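Local coordinates for protein citrate synthase (Sulfolobus solfataricus, PDB 1O7X) that belongs to the citrate synthase family, whose largely helical chains pair into dimers, and is found here as an assembly of two copies, at residues 39-45 / 174-179; 92-96 / 134-138; 103-107 / 201-205. One frame throughout, in Å; residues are numbered along the deposited sequence.

Contact 1 of 3, residues 39-45 / 174-179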
loop_
_atom_site.group_PDB
_atom_site.type_symbol
_atom_site.label_atom_id
_atom_site.label_comp_id
_atom_site.label_asym_id
_atom_site.label_seq_id
_atom_site.Cartn_x
_atom_site.Cartn_y
_atom_site.Cartn_z
ATOM N N VAL A 39 -25.878 13.756 -10.216
ATOM C CA VAL A 39 -26.085 12.828 -11.356
ATOM C C VAL A 39 -27.113 13.423 -12.313
ATOM O O VAL A 39 -26.950 13.397 -13.540
ATOM C CB VAL A 39 -26.274 11.366 -10.964
ATOM C CG1 VAL A 39 -26.474 11.193 -9.471
ATOM C CG2 VAL A 39 -27.405 10.655 -11.682
ATOM N N ASN A 40 -28.159 14.058 -11.795
ATOM C CA ASN A 40 -29.152 14.729 -12.593
ATOM C C ASN A 40 -28.597 15.837 -13.500
ATOM O O ASN A 40 -28.962 15.924 -14.672
ATOM C CB ASN A 40 -30.172 15.442 -11.685
ATOM C CG ASN A 40 -31.332 14.591 -11.239
ATOM O OD1 ASN A 40 -31.689 13.641 -11.935
ATOM N ND2 ASN A 40 -31.921 14.931 -10.095
ATOM N N TYR A 41 -27.808 16.752 -12.938
ATOM C CA TYR A 41 -27.356 17.917 -13.643
ATOM C C TYR A 41 -25.930 18.097 -14.092
ATOM O O TYR A 41 -25.753 18.799 -15.108
ATOM C CB TYR A 41 -27.696 19.147 -12.768
ATOM C CG TYR A 41 -29.179 19.291 -12.505
ATOM C CD1 TYR A 41 -29.606 19.525 -11.203
ATOM C CD2 TYR A 41 -30.134 19.199 -13.512
ATOM C CE1 TYR A 41 -30.952 19.660 -10.923
ATOM C CE2 TYR A 41 -31.476 19.339 -13.233
ATOM C CZ TYR A 41 -31.877 19.572 -11.940
ATOM O OH TYR A 41 -33.205 19.707 -11.613
ATOM N N GLY A 42 -24.915 17.623 -13.375
ATOM C CA GLY A 42 -23.541 17.837 -13.846
ATOM C C GLY A 42 -22.927 16.541 -14.355
ATOM O O GLY A 42 -23.575 15.510 -14.503
ATOM N N SER A 43 -21.633 16.592 -14.623
ATOM C CA SER A 43 -20.820 15.476 -15.039
ATOM C C SER A 43 -19.800 15.011 -13.988
ATOM O O SER A 43 -19.588 15.638 -12.938
ATOM C CB SER A 43 -19.952 15.975 -16.207
ATOM O OG SER A 43 -18.983 16.827 -15.606
ATOM N N TYR A 44 -19.035 13.978 -14.381
ATOM C CA TYR A 44 -17.933 13.511 -13.552
ATOM C C TYR A 44 -16.903 14.632 -13.394
ATOM O O TYR A 44 -16.416 14.871 -12.298
ATOM C CB TYR A 44 -17.246 12.253 -14.084
ATOM C CG TYR A 44 -16.167 11.726 -13.149
ATOM C CD1 TYR A 44 -16.390 11.586 -11.789
ATOM C CD2 TYR A 44 -14.914 11.382 -13.635
ATOM C CE1 TYR A 44 -15.422 11.112 -10.945
ATOM C CE2 TYR A 44 -13.928 10.908 -12.794
ATOM C CZ TYR A 44 -14.187 10.769 -11.445
ATOM O OH TYR A 44 -13.197 10.293 -10.599
ATOM N N GLU A 45 -16.609 15.371 -14.444
ATOM C CA GLU A 45 -15.693 16.492 -14.440
ATOM C C GLU A 45 -16.058 17.553 -13.405
ATOM O O GLU A 45 -15.203 18.120 -12.708
ATOM C CB GLU A 45 -15.677 17.135 -15.834
ATOM C CG GLU A 45 -14.915 16.369 -16.890
ATOM C CD GLU A 45 -15.774 15.492 -17.770
ATOM O OE1 GLU A 45 -16.904 15.172 -17.352
ATOM O OE2 GLU A 45 -15.351 15.118 -18.884
ATOM N N ASP A 174 -20.310 8.061 -17.303
ATOM C CA ASP A 174 -20.147 9.317 -16.596
ATOM C C ASP A 174 -20.908 9.420 -15.282
ATOM O O ASP A 174 -20.405 10.043 -14.339
ATOM C CB ASP A 174 -20.545 10.481 -17.520
ATOM C CG ASP A 174 -20.594 11.829 -16.813
ATOM O OD1 ASP A 174 -21.715 12.289 -16.474
ATOM O OD2 ASP A 174 -19.507 12.415 -16.573
ATOM N N LYS A 175 -22.107 8.856 -15.166
ATOM C CA LYS A 175 -22.867 8.930 -13.916
ATOM C C LYS A 175 -22.325 7.931 -12.889
ATOM O O LYS A 175 -22.288 8.182 -11.682
ATOM C CB LYS A 175 -24.367 8.697 -14.100
ATOM C CG LYS A 175 -25.067 9.644 -15.041
ATOM C CD LYS A 175 -24.670 11.090 -14.823
ATOM C CE LYS A 175 -25.087 11.896 -16.048
ATOM N NZ LYS A 175 -24.306 13.167 -16.108
ATOM N N ALA A 176 -21.852 6.809 -13.447
ATOM C CA ALA A 176 -21.213 5.766 -12.667
ATOM C C ALA A 176 -20.050 6.354 -11.856
ATOM O O ALA A 176 -19.940 6.079 -10.666
ATOM C CB ALA A 176 -20.674 4.677 -13.579
ATOM N N LEU A 177 -19.240 7.158 -12.526
ATOM C CA LEU A 177 -18.072 7.802 -11.968
ATOM C C LEU A 177 -18.412 8.719 -10.806
ATOM O O LEU A 177 -17.772 8.636 -9.744
ATOM C CB LEU A 177 -17.270 8.532 -13.043
ATOM C CG LEU A 177 -16.700 7.690 -14.196
ATOM C CD1 LEU A 177 -16.113 8.570 -15.280
ATOM C CD2 LEU A 177 -15.663 6.703 -13.689
ATOM N N ILE A 178 -19.430 9.570 -10.978
ATOM C CA ILE A 178 -19.915 10.415 -9.903
ATOM C C ILE A 178 -20.422 9.546 -8.753
ATOM O O ILE A 178 -20.168 9.856 -7.583
ATOM C CB ILE A 178 -21.130 11.275 -10.328
ATOM C CG1 ILE A 178 -20.763 12.114 -11.561
ATOM C CG2 ILE A 178 -21.664 12.151 -9.202
ATOM C CD1 ILE A 178 -21.965 12.469 -12.427
ATOM N N LEU A 179 -21.194 8.507 -9.075
ATOM C CA LEU A 179 -21.771 7.704 -8.003
ATOM C C LEU A 179 -20.780 6.951 -7.131
ATOM O O LEU A 179 -21.149 6.736 -5.971
ATOM C CB LEU A 179 -22.789 6.719 -8.576
ATOM C CG LEU A 179 -24.141 7.286 -9.028
ATOM C CD1 LEU A 179 -24.912 6.243 -9.845
ATOM C CD2 LEU A 179 -24.961 7.740 -7.833
#
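The ammonium group of Lys175 is gripped from two sides of the contact: NZ donates to Gly42 O at 2.9 Å and lies 2.8 Å from Asp174 OD1, the latter a salt bridge within its own helix. Gly42 is the first residue past helix 35-41 to leave helical geometry, so through its carbonyl O the lysine holds the turn between helix 35-41 and helix 44-53. A bend at chi2 (-45°) brings the lysine chain across Val39, with Lys175 CE 3.5 Å from Val39 O.

The second carboxylate oxygen is used as well. Tyr44 N donates to Asp174 OD2 at 2.7 Å in a nearly straight bond (167°), reaching the syn side but 26° out of the carboxylate plane. Tyr44 opens helix 44-53, whose dipole would probably stabilise the carboxylate, as would Lys175, while the nearby Glu45 carboxylate would probably work against this. Ser43 is the N-cap residue itself, its OG bonded to Glu46 N, while Glu45 OE2 turns to Phe152 N.

Next to these polar bonds the packing is apolar. Leu177 CB sits over one face of the Tyr44 ring, 3.5 Å from its centroid, a CH-pi contact displaced toward the rim. Ile178 packs on the turn, its CD1 3.7 Å from Ser43 C. Val39 CG1 meets Leu179 CD2 at 4.1 Å, beside Ile270 of helix 266-279. The arrangement is a tight turn between two consecutive helices, the second with Ser43 as its N-cap, held against helix 167-180 in the mainly helical citrate synthase fold.

Contact 2 of 3, residues 92-96 / 134-138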
loop_
_atom_site.group_PDB
_atom_site.type_symbol
_atom_site.label_atom_id
_atom_site.label_comp_id
_atom_site.label_asym_id
_atom_site.label_seq_id
_atom_site.Cartn_x
_atom_site.Cartn_y
_atom_site.Cartn_z
ATOM N N ALA A 92 -7.146 -7.851 -12.112
ATOM C CA ALA A 92 -7.110 -6.533 -12.706
ATOM C C ALA A 92 -6.627 -5.478 -11.728
ATOM O O ALA A 92 -5.932 -4.506 -12.124
ATOM C CB ALA A 92 -8.448 -6.206 -13.345
ATOM N N ILE A 93 -6.944 -5.701 -10.462
ATOM C CA ILE A 93 -6.468 -4.745 -9.440
ATOM C C ILE A 93 -4.949 -4.849 -9.317
ATOM O O ILE A 93 -4.264 -3.846 -9.139
ATOM C CB ILE A 93 -7.169 -4.989 -8.098
ATOM C CG1 ILE A 93 -8.663 -4.725 -8.199
ATOM C CG2 ILE A 93 -6.508 -4.207 -6.971
ATOM C CD1 ILE A 93 -9.164 -3.538 -8.996
ATOM N N GLY A 94 -4.426 -6.065 -9.479
ATOM C CA GLY A 94 -3.029 -6.417 -9.430
ATOM C C GLY A 94 -2.288 -5.660 -10.525
ATOM O O GLY A 94 -1.248 -5.027 -10.317
ATOM N N LEU A 95 -2.888 -5.730 -11.719
ATOM C CA LEU A 95 -2.286 -5.049 -12.872
ATOM C C LEU A 95 -2.317 -3.561 -12.586
ATOM O O LEU A 95 -1.356 -2.908 -12.942
ATOM C CB LEU A 95 -2.973 -5.361 -14.184
ATOM C CG LEU A 95 -2.924 -6.747 -14.817
ATOM C CD1 LEU A 95 -3.788 -6.826 -16.070
ATOM C CD2 LEU A 95 -1.508 -7.148 -15.191
ATOM N N LEU A 96 -3.368 -3.016 -11.967
ATOM C CA LEU A 96 -3.429 -1.595 -11.664
ATOM C C LEU A 96 -2.285 -1.243 -10.724
ATOM O O LEU A 96 -1.460 -0.400 -11.078
ATOM C CB LEU A 96 -4.780 -1.244 -11.084
ATOM C CG LEU A 96 -5.878 -0.502 -11.813
ATOM C CD1 LEU A 96 -5.514 -0.058 -13.220
ATOM C CD2 LEU A 96 -7.153 -1.344 -11.793
ATOM N N VAL A 134 -5.669 -1.992 -18.898
ATOM C CA VAL A 134 -5.644 -3.256 -18.139
ATOM C C VAL A 134 -6.706 -4.135 -18.809
ATOM O O VAL A 134 -6.511 -5.339 -18.967
ATOM C CB VAL A 134 -5.962 -3.047 -16.662
ATOM C CG1 VAL A 134 -6.462 -4.332 -16.008
ATOM C CG2 VAL A 134 -4.760 -2.480 -15.931
ATOM N N TYR A 135 -7.828 -3.508 -19.195
ATOM C CA TYR A 135 -8.856 -4.203 -19.925
ATOM C C TYR A 135 -8.364 -4.732 -21.269
ATOM O O TYR A 135 -8.553 -5.919 -21.564
ATOM C CB TYR A 135 -10.042 -3.269 -20.182
ATOM C CG TYR A 135 -11.084 -3.862 -21.098
ATOM C CD1 TYR A 135 -11.606 -5.124 -20.835
ATOM C CD2 TYR A 135 -11.530 -3.200 -22.234
ATOM C CE1 TYR A 135 -12.575 -5.688 -21.640
ATOM C CE2 TYR A 135 -12.487 -3.767 -23.065
ATOM C CZ TYR A 135 -13.022 -4.994 -22.750
ATOM O OH TYR A 135 -14.003 -5.571 -23.531
ATOM N N ARG A 136 -7.738 -3.859 -22.084
ATOM C CA ARG A 136 -7.274 -4.335 -23.383
ATOM C C ARG A 136 -6.334 -5.518 -23.259
ATOM O O ARG A 136 -6.451 -6.473 -24.003
ATOM C CB ARG A 136 -6.617 -3.260 -24.223
ATOM C CG ARG A 136 -7.390 -1.961 -24.263
ATOM C CD ARG A 136 -6.914 -1.117 -25.444
ATOM N NE ARG A 136 -8.011 -0.954 -26.367
ATOM C CZ ARG A 136 -8.259 -1.535 -27.523
ATOM N NH1 ARG A 136 -7.421 -2.428 -28.024
ATOM N NH2 ARG A 136 -9.377 -1.204 -28.156
ATOM N N ARG A 137 -5.434 -5.501 -22.295
ATOM C CA ARG A 137 -4.436 -6.541 -22.108
ATOM C C ARG A 137 -5.044 -7.840 -21.639
ATOM O O ARG A 137 -4.461 -8.899 -21.882
ATOM C CB ARG A 137 -3.374 -6.010 -21.147
ATOM C CG ARG A 137 -2.951 -6.940 -20.031
ATOM C CD ARG A 137 -1.555 -7.454 -20.244
ATOM N NE ARG A 137 -1.463 -8.906 -20.113
ATOM C CZ ARG A 137 -1.006 -9.656 -21.106
ATOM N NH1 ARG A 137 -0.628 -9.105 -22.241
ATOM N NH2 ARG A 137 -0.895 -10.956 -21.047
ATOM N N LYS A 138 -6.169 -7.791 -20.942
ATOM C CA LYS A 138 -6.806 -8.995 -20.434
ATOM C C LYS A 138 -7.680 -9.641 -21.507
ATOM O O LYS A 138 -8.140 -10.771 -21.337
ATOM C CB LYS A 138 -7.607 -8.727 -19.170
ATOM C CG LYS A 138 -6.922 -8.220 -17.927
ATOM C CD LYS A 138 -7.653 -8.611 -16.636
ATOM C CE LYS A 138 -7.384 -10.055 -16.346
ATOM N NZ LYS A 138 -8.463 -10.850 -15.768
#
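Val134 lays its two methyl groups over the face of helix 92-106 made by Ala92, Leu95 and Leu96. This is helix-against-helix packing within the mainly helical citrate synthase fold: the short axes of 92-96 and 134-138 come within 10.4 Å and run at 125° to each other, so the two helices are steeply inclined, and no hydrogen bond links the two segments.

The two branches of the valine divide the work. With CG1 anti to the backbone N (chi1 158°), Val134 CG1 reaches Leu95 CD1 at 3.7 Å and Ala92 CB at 3.8 Å. Val134 CG2 turns to the other flank, where it meets Leu96 CD1 at 3.7 Å and Leu95 CB at 3.8 Å; the Leu96 side chain approaches it at about a right angle. Ala92, Leu95 and Leu96 are spaced three and four residues apart from the first, which places them on one helical face. Ala92 lies between the two leucines on that face, and the CB of Leu95 points toward the opposing segment.

The rest of the contact is made by the aliphatic parts of two basic residues one turn further along. Leu95 CD1 is in touch with the carbon chains of both Arg137 and Lys138, so a single methyl spans all three contacting residues of 134-138. The charged end of Lys138 goes on to a cation-pi interaction with Tyr328.

Surrounding groups complete the burial: Leu96 also rests on Met127, Leu130 and Val131 of helix 116-138, and Leu95 packs against Ser105 of the second subunit. Lys138 CG lies 3.9 Å from Leu95 CD1, and Lys138 CD 4.2 Å from Ala92 CB.

Contact 3 of 3, residues 103-107 / 201-205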
loop_
_atom_site.group_PDB
_atom_site.type_symbol
_atom_site.label_atom_id
_atom_site.label_comp_id
_atom_site.label_asym_id
_atom_site.label_seq_id
_atom_site.Cartn_x
_atom_site.Cartn_y
_atom_site.Cartn_z
ATOM N N LEU A 103 4.298 4.186 -12.544
ATOM C CA LEU A 103 4.226 5.651 -12.515
ATOM C C LEU A 103 4.833 6.339 -11.295
ATOM O O LEU A 103 5.450 7.418 -11.374
ATOM C CB LEU A 103 2.755 6.060 -12.647
ATOM C CG LEU A 103 2.132 5.969 -14.049
ATOM C CD1 LEU A 103 0.614 5.993 -13.964
ATOM C CD2 LEU A 103 2.665 7.127 -14.867
ATOM N N ALA A 104 4.739 5.757 -10.107
ATOM C CA ALA A 104 5.302 6.361 -8.907
ATOM C C ALA A 104 6.819 6.493 -9.012
ATOM O O ALA A 104 7.396 7.496 -8.599
ATOM C CB ALA A 104 4.947 5.541 -7.681
ATOM N N SER A 105 7.473 5.478 -9.567
ATOM C CA SER A 105 8.926 5.504 -9.646
ATOM C C SER A 105 9.408 6.284 -10.845
ATOM O O SER A 105 10.542 6.761 -10.763
ATOM C CB SER A 105 9.515 4.113 -9.496
ATOM O OG SER A 105 9.359 3.294 -10.622
ATOM N N ILE A 106 8.626 6.565 -11.854
ATOM C CA ILE A 106 9.053 7.386 -12.979
ATOM C C ILE A 106 8.909 8.866 -12.653
ATOM O O ILE A 106 9.547 9.735 -13.236
ATOM C CB ILE A 106 8.184 7.061 -14.217
ATOM C CG1 ILE A 106 8.664 5.784 -14.914
ATOM C CG2 ILE A 106 8.135 8.188 -15.218
ATOM C CD1 ILE A 106 7.666 5.175 -15.870
ATOM N N ASP A 107 8.044 9.201 -11.708
ATOM C CA ASP A 107 7.729 10.568 -11.317
ATOM C C ASP A 107 8.660 11.210 -10.329
ATOM O O ASP A 107 8.215 11.909 -9.398
ATOM C CB ASP A 107 6.272 10.513 -10.836
ATOM C CG ASP A 107 5.574 11.750 -10.327
ATOM O OD1 ASP A 107 5.371 12.677 -11.141
ATOM O OD2 ASP A 107 5.227 11.801 -9.117
ATOM N N ASP A 201 4.543 9.684 -2.282
ATOM C CA ASP A 201 3.869 10.372 -3.380
ATOM C C ASP A 201 2.432 9.920 -3.560
ATOM O O ASP A 201 1.938 8.978 -2.930
ATOM C CB ASP A 201 4.820 10.201 -4.566
ATOM C CG ASP A 201 4.779 8.757 -5.013
ATOM O OD1 ASP A 201 5.473 7.956 -4.349
ATOM O OD2 ASP A 201 3.974 8.498 -5.937
ATOM N N MET A 202 1.690 10.559 -4.468
ATOM C CA MET A 202 0.275 10.289 -4.684
ATOM C C MET A 202 0.114 8.967 -5.401
ATOM O O MET A 202 -0.773 8.182 -5.029
ATOM C CB MET A 202 -0.446 11.429 -5.390
ATOM C CG MET A 202 -0.537 12.689 -4.552
ATOM S SD MET A 202 -1.556 14.019 -5.240
ATOM C CE MET A 202 -1.023 14.044 -6.916
ATOM N N TYR A 203 1.009 8.692 -6.353
ATOM C CA TYR A 203 0.934 7.404 -7.063
ATOM C C TYR A 203 1.208 6.268 -6.085
ATOM O O TYR A 203 0.513 5.252 -6.079
ATOM C CB TYR A 203 1.886 7.291 -8.216
ATOM C CG TYR A 203 1.629 8.186 -9.401
ATOM C CD1 TYR A 203 2.510 9.225 -9.680
ATOM C CD2 TYR A 203 0.549 7.986 -10.251
ATOM C CE1 TYR A 203 2.325 10.048 -10.754
ATOM C CE2 TYR A 203 0.357 8.812 -11.350
ATOM C CZ TYR A 203 1.258 9.827 -11.600
ATOM O OH TYR A 203 1.075 10.673 -12.685
ATOM N N SER A 204 2.157 6.491 -5.167
ATOM C CA SER A 204 2.385 5.473 -4.143
ATOM C C SER A 204 1.193 5.293 -3.218
ATOM O O SER A 204 0.843 4.165 -2.841
ATOM C CB SER A 204 3.676 5.812 -3.421
ATOM O OG SER A 204 4.776 5.416 -4.222
ATOM N N SER A 205 0.481 6.367 -2.840
ATOM C CA SER A 205 -0.675 6.211 -1.951
ATOM C C SER A 205 -1.776 5.432 -2.657
ATOM O O SER A 205 -2.491 4.588 -2.124
ATOM C CB SER A 205 -1.101 7.587 -1.447
ATOM O OG SER A 205 0.060 8.373 -1.286
#
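The last turn of helix 92-106 meets the first turn of helix 202-213, the backbones coming closest at Ala104 and Tyr203, whose CA atoms are 4.9 Å apart. Asp107 is where the first helix leaves helical geometry. Asp201 is the N-cap of the second: its OD2 accepts Ser204 N at 2.8 Å from above the carboxylate plane, and its carbonyl O receives Ser205 N and Ser205 OG from opposite faces.

The small side chain of Ala104 is consistent with this short separation, its CB lying 3.6 Å from Tyr203 CB and 3.5 Å from Ser204 OG. Tyr203, with CG anti to its carbonyl carbon (chi1 -67°), turns one face of its ring to Leu103 CB, which stands 3.9 Å from the centroid and 15° off the normal, a CH-pi contact. Asp107, poorly ordered and so less certainly placed, brings CG to the ring edge, 3.7 Å from Tyr203 CE1; its OD1 forms a salt bridge with Lys119.

Leu130 and Lys126 of helix 116-138 pack on Leu103 and Tyr203. From the second subunit, Lys214 forms a salt bridge with Asp201 OD1 and Glu97 hydrogen-bonds to Ser204 OG, placing this helix junction at the dimer interface.

Overall arrangement
Along the chain the segments come in the order 39-45, 92-96, 103-107, 134-138, 174-179 and 201-205. Contact 2 is thus nested inside the loop that contact 1 closes, while contact 3 crosses both. Contacts 2 and 3 share helix 92-106, use its opposite ends and have centres about 18 Å apart; both reach the second subunit. Contact 1 lies about 24 Å from contact 2 and about 27 Å from contact 3, centre to centre, and no other chain touches its segments. One helix therefore ties helix 116-138 and helix 202-213 together along the dimer interface, whereas contact 1 fixes an early helical corner to helix 167-180 within the subunit.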